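Side-chain contacts in putative glycoside hydrolase (Parabacteroides distasonis ATCC 8503, PDB 3GYC), which probably hydrolyses glycosidic bonds in carbohydrates, as a cellulase-like member of the TIM-barrel superfamily: residues A[60-65]-A[71-76]; A[160-163]-A[167-170]; A[278-283]-A[324-329]. All blocks are in the same frame, centred on the assembly; numbering follows the deposited sequence.

Contact 1 of 3, residues A[60-65]-A[71-76]; sequences PHLIAE and WLLKEV
L62 and W71 meet because each directs its CG to the flank of its own backbone N, opposite the carbonyl carbon (chi1 -59° and -60°), and the two side chains then slide past one another in opposite directions. The leucine spreads itself over one face of the indole. Its CD2 makes a CH-pi contact, standing 3.7 Å from the centroid of the six-membered ring of W71 and only 9° off the normal. Further along the indole, L62 CD1 lies 3.8 Å from W71 CG, and L62 CB is 3.7 Å from W71 NE1, a nitrogen that makes a weak hydrogen bond to N66 O. The rim of the ring is met differently: E65 CB comes in near its plane, 3.7 Å from W71 CH2. Beyond CB the chain of E65 bends, and its carboxylate forms a salt bridge with K126. L73 extends the apolar patch, its CD2 4.0 Å from L62 CD1. The contact thus packs helix 60-65 against strand 71-73, which pairs antiparallel with strand 88-90 through W71–V90 and L73–N88 backbone bonds, while P60 and I63 rest against helix 130-146.

Contact 2 of 3, residues A[160-163]-A[167-170]; sequences NEWP and WAPF
Segments 160-163 and 167-170 point 48° apart from end to end, with the CA atoms of P163 and A168 5.9 Å apart and a cis peptide bond joining W162 to P163. N160 extends its CG anti to the backbone N, alongside W167, and carries ND2 over one face of the indole, near its rim. The amide plane is turned 75° from the ring, and N160 ND2 lies 3.3 Å from W167 NE1; as both are donors, this is packing and not a bond. Instead, N160 ND2 makes a weak hydrogen bond of 3.4 Å to OE1 of E161, while N160 OD1 is held by R55 and E161 OE2 by H234. An Asn-Glu pair just after the fourth strand of a TIM barrel is consistent with the acid/base position of clan GH-A glycosidases, and E305, beyond the seventh strand, lies close by. W162 swings its six-membered ring back so that W162 CZ3 reaches A168 CB at 3.6 Å, at the N-cap position of helix 169-172. F170 CE1 approaches the edge of the same indole, 4.1 Å from W162 CZ3, and W162 NE1 is hydrogen-bonded to S188.

Contact 3 of 3, residues A[278-283]-A[324-329]; sequences YWQKLL and KDLCEL
Q280 NE2 is hydrogen-bonded to the hydroxyl of Y272, which leaves the stem of the glutamine side chain to meet the neighbouring helix. The side chains that come together between the two segments do so through carbon atoms, and no polar side-chain group pairs with another, although one of the residues involved is a glutamine. With CG set beside the backbone N (chi1 -69°) and the chain extended beyond it, the side chain of Q280 passes L329 at about a right angle. CD2 of L329 fits closely against the aliphatic stem, 3.5 Å from both CB and CG of Q280. L329 gets there by holding its CG anti to its own backbone N (chi1 176°), which carries its CD2 toward the other helix. L326 meets the same stem from a second direction, its CD2 4.0 Å from Q280 CG on an oblique course. One turn further on, L283 CD2 approaches the backbone, 3.7 Å from L326 O, and lies 4.4 Å from L326 CD2. Replacing the glutamine with an alanine would probably leave L329 CD2 with much less to lean on and deprive the Y272 hydroxyl of its amide partner. On the inner side, L283 packs on I235 and L326 on M237, in the loop that follows strand 231-232. Segments 278-283 and 324-329 run in roughly the same direction, their axes 35° apart and 10.7 Å at closest approach. Helix 276-297 leads into strand 301-303, and helix 321-337 into strand 340-343, an arrangement characteristic of consecutive helices in the outer layer of a TIM barrel.

Contacts 1, 2 and 3 follow one another along the chain without overlap and sample successive parts of one TIM barrel. Contact 1 belongs to the elaborated connection after the second strand, 53-57, and lies beside contact 2, in the loop after the fourth, 153-157. Their centres are about 15 Å apart, and V76 CG1 packs 4.2 Å from W167 CZ3. An ethanediol about 3 Å from the W167 side chain is probably from the crystallisation liquor, though such molecules often mark pockets. Contact 3 joins helices 276-297 and 321-337, which come before strands 301-303 and 340-343; it lies across the chain's centre from contact 1, about 36 Å away between centres, and about 28 Å between centres from contact 2.

Contact 1 of 3, residues A[60-65]-A[71-76]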
loop_
_atom_site.group_PDB
_atom_site.type_symbol
_atom_site.label_atom_id
_atom_site.label_comp_id
_atom_site.label_asym_id
_atom_site.label_seq_id
_atom_site.Cartn_x
_atom_site.Cartn_y
_atom_site.Cartn_z
ATOM N N PRO A 60 10.577 -1.984 -10.161
ATOM C CA PRO A 60 11.932 -1.391 -10.363
ATOM C C PRO A 60 12.973 -2.412 -10.777
ATOM O O PRO A 60 13.852 -2.134 -11.589
ATOM C CB PRO A 60 12.290 -0.853 -8.978
ATOM C CG PRO A 60 11.496 -1.691 -8.017
ATOM C CD PRO A 60 10.269 -2.227 -8.750
ATOM N N HIS A 61 12.885 -3.591 -10.188
ATOM C CA HIS A 61 13.763 -4.704 -10.524
ATOM C C HIS A 61 13.714 -5.101 -12.009
ATOM O O HIS A 61 14.760 -5.402 -12.617
ATOM C CB HIS A 61 13.492 -5.900 -9.584
ATOM C CG HIS A 61 12.119 -6.477 -9.678
ATOM N ND1 HIS A 61 10.971 -5.742 -9.429
ATOM C CD2 HIS A 61 11.709 -7.748 -9.902
ATOM C CE1 HIS A 61 9.925 -6.536 -9.553
ATOM N NE2 HIS A 61 10.340 -7.755 -9.829
ATOM N N LEU A 62 12.534 -5.087 -12.598
ATOM C CA LEU A 62 12.351 -5.404 -13.998
ATOM C C LEU A 62 12.825 -4.243 -14.869
ATOM O O LEU A 62 13.532 -4.452 -15.871
ATOM C CB LEU A 62 10.894 -5.769 -14.293
ATOM C CG LEU A 62 10.322 -6.972 -13.520
ATOM C CD1 LEU A 62 8.937 -7.337 -14.047
ATOM C CD2 LEU A 62 11.292 -8.188 -13.552
ATOM N N ILE A 63 12.471 -3.007 -14.489
ATOM C CA ILE A 63 12.894 -1.855 -15.270
ATOM C C ILE A 63 14.425 -1.734 -15.277
ATOM O O ILE A 63 14.990 -1.392 -16.312
ATOM C CB ILE A 63 12.268 -0.528 -14.777
ATOM C CG1 ILE A 63 10.776 -0.500 -15.129
ATOM C CG2 ILE A 63 13.037 0.669 -15.386
ATOM C CD1 ILE A 63 10.013 0.730 -14.677
ATOM N N ALA A 64 15.087 -2.076 -14.165
ATOM C CA ALA A 64 16.532 -1.954 -14.066
ATOM C C ALA A 64 17.243 -3.037 -14.861
ATOM O O ALA A 64 18.383 -2.836 -15.304
ATOM C CB ALA A 64 16.999 -1.938 -12.595
ATOM N N GLU A 65 16.594 -4.177 -15.059
ATOM C CA GLU A 65 17.194 -5.261 -15.840
ATOM C C GLU A 65 16.983 -5.028 -17.320
ATOM O O GLU A 65 17.930 -5.021 -18.071
ATOM C CB GLU A 65 16.598 -6.616 -15.474
ATOM C CG GLU A 65 17.018 -7.137 -14.127
ATOM C CD GLU A 65 18.216 -8.071 -14.164
ATOM O OE1 GLU A 65 18.616 -8.538 -15.257
ATOM O OE2 GLU A 65 18.745 -8.375 -13.069
ATOM N N TRP A 71 8.059 -9.507 -19.834
ATOM C CA TRP A 71 8.356 -10.454 -18.755
ATOM C C TRP A 71 7.237 -11.423 -18.434
ATOM O O TRP A 71 6.098 -10.999 -18.330
ATOM C CB TRP A 71 8.625 -9.706 -17.466
ATOM C CG TRP A 71 9.781 -8.743 -17.524
ATOM C CD1 TRP A 71 9.740 -7.427 -17.899
ATOM C CD2 TRP A 71 11.145 -9.028 -17.179
ATOM N NE1 TRP A 71 11.000 -6.868 -17.788
ATOM C CE2 TRP A 71 11.876 -7.826 -17.346
ATOM C CE3 TRP A 71 11.822 -10.186 -16.735
ATOM C CZ2 TRP A 71 13.266 -7.743 -17.089
ATOM C CZ3 TRP A 71 13.176 -10.102 -16.472
ATOM C CH2 TRP A 71 13.885 -8.890 -16.656
ATOM N N LEU A 72 7.593 -12.698 -18.229
ATOM C CA LEU A 72 6.677 -13.739 -17.824
ATOM C C LEU A 72 6.700 -13.850 -16.291
ATOM O O LEU A 72 7.749 -14.130 -15.698
ATOM C CB LEU A 72 7.075 -15.067 -18.465
ATOM C CG LEU A 72 6.103 -16.243 -18.264
ATOM C CD1 LEU A 72 4.741 -15.997 -18.895
ATOM C CD2 LEU A 72 6.726 -17.523 -18.825
ATOM N N LEU A 73 5.571 -13.550 -15.641
ATOM C CA LEU A 73 5.485 -13.550 -14.183
ATOM C C LEU A 73 4.763 -14.778 -13.665
ATOM O O LEU A 73 3.806 -15.232 -14.299
ATOM C CB LEU A 73 4.757 -12.298 -13.685
ATOM C CG LEU A 73 5.273 -10.938 -14.156
ATOM C CD1 LEU A 73 4.447 -9.841 -13.573
ATOM C CD2 LEU A 73 6.776 -10.719 -13.890
ATOM N N LYS A 74 5.238 -15.332 -12.546
ATOM C CA LYS A 74 4.579 -16.467 -11.887
ATOM C C LYS A 74 3.572 -15.898 -10.926
ATOM O O LYS A 74 3.834 -14.874 -10.329
ATOM C CB LYS A 74 5.581 -17.318 -11.122
ATOM C CG LYS A 74 6.665 -17.858 -12.019
ATOM C CD LYS A 74 7.628 -18.829 -11.316
ATOM C CE LYS A 74 8.652 -18.149 -10.455
ATOM N NZ LYS A 74 9.721 -19.145 -10.096
ATOM N N GLU A 75 2.423 -16.539 -10.753
ATOM C CA GLU A 75 1.404 -15.964 -9.862
ATOM C C GLU A 75 1.786 -16.075 -8.381
ATOM O O GLU A 75 2.523 -16.987 -7.965
ATOM C CB GLU A 75 -0.006 -16.586 -10.128
ATOM C CG GLU A 75 -0.223 -18.046 -9.665
ATOM C CD GLU A 75 0.358 -19.128 -10.586
ATOM O OE1 GLU A 75 1.033 -18.812 -11.612
ATOM O OE2 GLU A 75 0.110 -20.323 -10.291
ATOM N N VAL A 76 1.322 -15.104 -7.608
ATOM C CA VAL A 76 1.495 -15.114 -6.162
ATOM C C VAL A 76 0.420 -16.009 -5.529
ATOM O O VAL A 76 0.670 -16.728 -4.552
ATOM C CB VAL A 76 1.350 -13.701 -5.553
ATOM C CG1 VAL A 76 1.897 -13.715 -4.127
ATOM C CG2 VAL A 76 2.091 -12.651 -6.392
#

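Contact 2 of 3, residues A[160-163]-A[167-170]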
loop_
_atom_site.group_PDB
_atom_site.type_symbol
_atom_site.label_atom_id
_atom_site.label_comp_id
_atom_site.label_asym_id
_atom_site.label_seq_id
_atom_site.Cartn_x
_atom_site.Cartn_y
_atom_site.Cartn_z
ATOM N N ASN A 160 6.963 -3.069 -0.093
ATOM C CA ASN A 160 5.721 -3.386 0.584
ATOM C C ASN A 160 5.937 -4.313 1.763
ATOM O O ASN A 160 6.542 -5.371 1.607
ATOM C CB ASN A 160 4.770 -4.094 -0.368
ATOM C CG ASN A 160 3.505 -4.576 0.321
ATOM O OD1 ASN A 160 2.612 -3.770 0.653
ATOM N ND2 ASN A 160 3.405 -5.901 0.528
ATOM N N GLU A 161 5.410 -3.935 2.932
ATOM C CA GLU A 161 5.413 -4.811 4.127
ATOM C C GLU A 161 6.754 -5.416 4.452
ATOM O O GLU A 161 6.914 -6.627 4.695
ATOM C CB GLU A 161 4.317 -5.866 4.010
ATOM C CG GLU A 161 2.967 -5.164 3.973
ATOM C CD GLU A 161 1.767 -6.055 3.744
ATOM O OE1 GLU A 161 1.936 -7.204 3.254
ATOM O OE2 GLU A 161 0.641 -5.553 4.030
ATOM N N TRP A 162 7.734 -4.525 4.472
ATOM C CA TRP A 162 9.086 -4.889 4.863
ATOM C C TRP A 162 9.106 -5.457 6.291
ATOM O O TRP A 162 8.460 -4.913 7.184
ATOM C CB TRP A 162 9.972 -3.652 4.792
ATOM C CG TRP A 162 11.449 -3.882 5.136
ATOM C CD1 TRP A 162 12.058 -3.659 6.326
ATOM C CD2 TRP A 162 12.470 -4.354 4.246
ATOM N NE1 TRP A 162 13.397 -3.968 6.243
ATOM C CE2 TRP A 162 13.673 -4.401 4.976
ATOM C CE3 TRP A 162 12.479 -4.751 2.901
ATOM C CZ2 TRP A 162 14.873 -4.816 4.407
ATOM C CZ3 TRP A 162 13.663 -5.174 2.340
ATOM C CH2 TRP A 162 14.850 -5.214 3.096
ATOM N N PRO A 163 9.884 -6.530 6.529
ATOM C CA PRO A 163 10.726 -7.244 5.581
ATOM C C PRO A 163 10.182 -8.634 5.256
ATOM O O PRO A 163 10.942 -9.583 5.214
ATOM C CB PRO A 163 12.046 -7.347 6.348
ATOM C CG PRO A 163 11.619 -7.587 7.737
ATOM C CD PRO A 163 10.300 -6.834 7.909
ATOM N N TRP A 167 7.815 -10.670 -0.185
ATOM C CA TRP A 167 8.134 -9.498 -1.009
ATOM C C TRP A 167 9.635 -9.214 -1.065
ATOM O O TRP A 167 10.131 -8.726 -2.085
ATOM C CB TRP A 167 7.366 -8.262 -0.497
ATOM C CG TRP A 167 6.004 -8.631 -0.005
ATOM C CD1 TRP A 167 5.557 -8.525 1.257
ATOM C CD2 TRP A 167 4.952 -9.263 -0.756
ATOM N NE1 TRP A 167 4.280 -9.007 1.356
ATOM C CE2 TRP A 167 3.888 -9.484 0.134
ATOM C CE3 TRP A 167 4.801 -9.645 -2.102
ATOM C CZ2 TRP A 167 2.691 -10.072 -0.267
ATOM C CZ3 TRP A 167 3.607 -10.243 -2.494
ATOM C CH2 TRP A 167 2.569 -10.436 -1.579
ATOM N N ALA A 168 10.354 -9.535 0.013
ATOM C CA ALA A 168 11.802 -9.268 0.103
ATOM C C ALA A 168 12.590 -10.566 0.365
ATOM O O ALA A 168 13.222 -10.724 1.427
ATOM C CB ALA A 168 12.078 -8.235 1.185
ATOM N N PRO A 169 12.548 -11.510 -0.594
ATOM C CA PRO A 169 13.329 -12.751 -0.442
ATOM C C PRO A 169 14.841 -12.516 -0.546
ATOM O O PRO A 169 15.650 -13.335 -0.059
ATOM C CB PRO A 169 12.832 -13.605 -1.615
ATOM C CG PRO A 169 12.311 -12.667 -2.592
ATOM C CD PRO A 169 11.747 -11.527 -1.829
ATOM N N PHE A 170 15.216 -11.439 -1.228
ATOM C CA PHE A 170 16.609 -11.022 -1.351
ATOM C C PHE A 170 17.178 -10.578 -0.002
ATOM O O PHE A 170 18.370 -10.502 0.167
ATOM C CB PHE A 170 16.757 -9.884 -2.378
ATOM C CG PHE A 170 15.730 -8.768 -2.235
ATOM C CD1 PHE A 170 15.939 -7.715 -1.367
ATOM C CD2 PHE A 170 14.571 -8.794 -2.987
ATOM C CE1 PHE A 170 15.019 -6.712 -1.238
ATOM C CE2 PHE A 170 13.652 -7.795 -2.877
ATOM C CZ PHE A 170 13.875 -6.739 -1.998
#

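Contact 3 of 3, residues A[278-283]-A[324-329]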
loop_
_atom_site.group_PDB
_atom_site.type_symbol
_atom_site.label_atom_id
_atom_site.label_comp_id
_atom_site.label_asym_id
_atom_site.label_seq_id
_atom_site.Cartn_x
_atom_site.Cartn_y
_atom_site.Cartn_z
ATOM N N TYR A 278 -17.185 -4.542 19.719
ATOM C CA TYR A 278 -15.893 -5.086 20.151
ATOM C C TYR A 278 -14.849 -5.006 19.041
ATOM O O TYR A 278 -13.694 -4.629 19.284
ATOM C CB TYR A 278 -16.030 -6.543 20.577
ATOM C CG TYR A 278 -14.716 -7.222 20.894
ATOM C CD1 TYR A 278 -14.097 -7.031 22.115
ATOM C CD2 TYR A 278 -14.093 -8.063 19.962
ATOM C CE1 TYR A 278 -12.888 -7.644 22.415
ATOM C CE2 TYR A 278 -12.880 -8.678 20.257
ATOM C CZ TYR A 278 -12.293 -8.473 21.487
ATOM O OH TYR A 278 -11.106 -9.084 21.807
ATOM N N TRP A 279 -15.264 -5.360 17.830
ATOM C CA TRP A 279 -14.348 -5.332 16.677
ATOM C C TRP A 279 -13.999 -3.919 16.313
ATOM O O TRP A 279 -12.838 -3.615 16.052
ATOM C CB TRP A 279 -14.951 -6.062 15.482
ATOM C CG TRP A 279 -15.217 -7.521 15.791
ATOM C CD1 TRP A 279 -16.438 -8.156 15.827
ATOM C CD2 TRP A 279 -14.249 -8.503 16.157
ATOM N NE1 TRP A 279 -16.272 -9.477 16.140
ATOM C CE2 TRP A 279 -14.939 -9.718 16.348
ATOM C CE3 TRP A 279 -12.863 -8.481 16.318
ATOM C CZ2 TRP A 279 -14.292 -10.888 16.719
ATOM C CZ3 TRP A 279 -12.224 -9.653 16.678
ATOM C CH2 TRP A 279 -12.936 -10.834 16.882
ATOM N N GLN A 280 -15.017 -3.065 16.303
ATOM C CA GLN A 280 -14.845 -1.661 16.000
ATOM C C GLN A 280 -13.887 -1.008 16.987
ATOM O O GLN A 280 -13.062 -0.198 16.572
ATOM C CB GLN A 280 -16.188 -0.936 15.949
ATOM C CG GLN A 280 -17.055 -1.353 14.758
ATOM C CD GLN A 280 -18.477 -0.846 14.881
ATOM O OE1 GLN A 280 -18.707 0.169 15.507
ATOM N NE2 GLN A 280 -19.433 -1.538 14.274
ATOM N N LYS A 281 -13.950 -1.394 18.265
ATOM C CA LYS A 281 -13.059 -0.792 19.280
ATOM C C LYS A 281 -11.606 -1.238 19.069
ATOM O O LYS A 281 -10.699 -0.431 19.214
ATOM C CB LYS A 281 -13.539 -1.038 20.726
ATOM N N LEU A 282 -11.384 -2.507 18.732
ATOM C CA LEU A 282 -10.024 -2.970 18.409
ATOM C C LEU A 282 -9.417 -2.132 17.277
ATOM O O LEU A 282 -8.272 -1.671 17.361
ATOM C CB LEU A 282 -10.020 -4.455 17.998
ATOM C CG LEU A 282 -10.361 -5.473 19.079
ATOM C CD1 LEU A 282 -10.332 -6.929 18.519
ATOM C CD2 LEU A 282 -9.405 -5.311 20.242
ATOM N N LEU A 283 -10.202 -1.908 16.225
ATOM C CA LEU A 283 -9.754 -1.095 15.072
ATOM C C LEU A 283 -9.400 0.362 15.460
ATOM O O LEU A 283 -8.257 0.808 15.247
ATOM C CB LEU A 283 -10.833 -1.070 13.995
ATOM C CG LEU A 283 -10.521 -0.253 12.725
ATOM C CD1 LEU A 283 -9.174 -0.660 12.170
ATOM C CD2 LEU A 283 -11.678 -0.470 11.755
ATOM N N LYS A 324 -17.782 -2.595 4.379
ATOM C CA LYS A 324 -17.821 -1.148 4.099
ATOM C C LYS A 324 -18.029 -0.359 5.404
ATOM O O LYS A 324 -17.491 0.726 5.584
ATOM C CB LYS A 324 -18.889 -0.814 3.045
ATOM C CG LYS A 324 -18.558 -1.249 1.619
ATOM C CD LYS A 324 -19.714 -1.190 0.613
ATOM C CE LYS A 324 -20.313 0.206 0.489
ATOM N NZ LYS A 324 -21.484 0.281 -0.450
ATOM N N ASP A 325 -18.854 -0.895 6.304
ATOM C CA ASP A 325 -19.065 -0.267 7.592
ATOM C C ASP A 325 -17.745 -0.094 8.351
ATOM O O ASP A 325 -17.487 0.967 8.930
ATOM C CB ASP A 325 -20.044 -1.094 8.434
ATOM C CG ASP A 325 -21.514 -0.936 7.992
ATOM O OD1 ASP A 325 -21.814 -0.034 7.190
ATOM O OD2 ASP A 325 -22.385 -1.691 8.491
ATOM N N LEU A 326 -16.937 -1.151 8.385
ATOM C CA LEU A 326 -15.647 -1.122 9.066
ATOM C C LEU A 326 -14.689 -0.180 8.331
ATOM O O LEU A 326 -13.886 0.520 8.978
ATOM C CB LEU A 326 -15.038 -2.537 9.202
ATOM C CG LEU A 326 -15.638 -3.490 10.254
ATOM C CD1 LEU A 326 -15.243 -4.954 10.001
ATOM C CD2 LEU A 326 -15.229 -3.006 11.664
ATOM N N CYS A 327 -14.776 -0.150 6.998
ATOM C CA CYS A 327 -13.908 0.755 6.227
ATOM C C CYS A 327 -14.271 2.208 6.447
ATOM O O CYS A 327 -13.399 3.040 6.602
ATOM C CB CYS A 327 -13.956 0.411 4.765
ATOM S SG CYS A 327 -12.993 -1.145 4.529
ATOM N N GLU A 328 -15.564 2.497 6.509
ATOM C CA GLU A 328 -16.028 3.847 6.728
ATOM C C GLU A 328 -15.536 4.315 8.109
ATOM O O GLU A 328 -14.986 5.427 8.248
ATOM C CB GLU A 328 -17.560 3.881 6.642
ATOM C CG GLU A 328 -18.182 5.248 6.846
ATOM C CD GLU A 328 -19.684 5.240 6.729
ATOM O OE1 GLU A 328 -20.245 4.368 6.035
ATOM O OE2 GLU A 328 -20.324 6.127 7.334
ATOM N N LEU A 329 -15.725 3.465 9.118
ATOM C CA LEU A 329 -15.307 3.803 10.472
ATOM C C LEU A 329 -13.806 4.080 10.528
ATOM O O LEU A 329 -13.369 5.109 11.071
ATOM C CB LEU A 329 -15.685 2.699 11.455
ATOM C CG LEU A 329 -15.205 2.900 12.883
ATOM C CD1 LEU A 329 -15.863 4.130 13.495
ATOM C CD2 LEU A 329 -15.494 1.668 13.739
#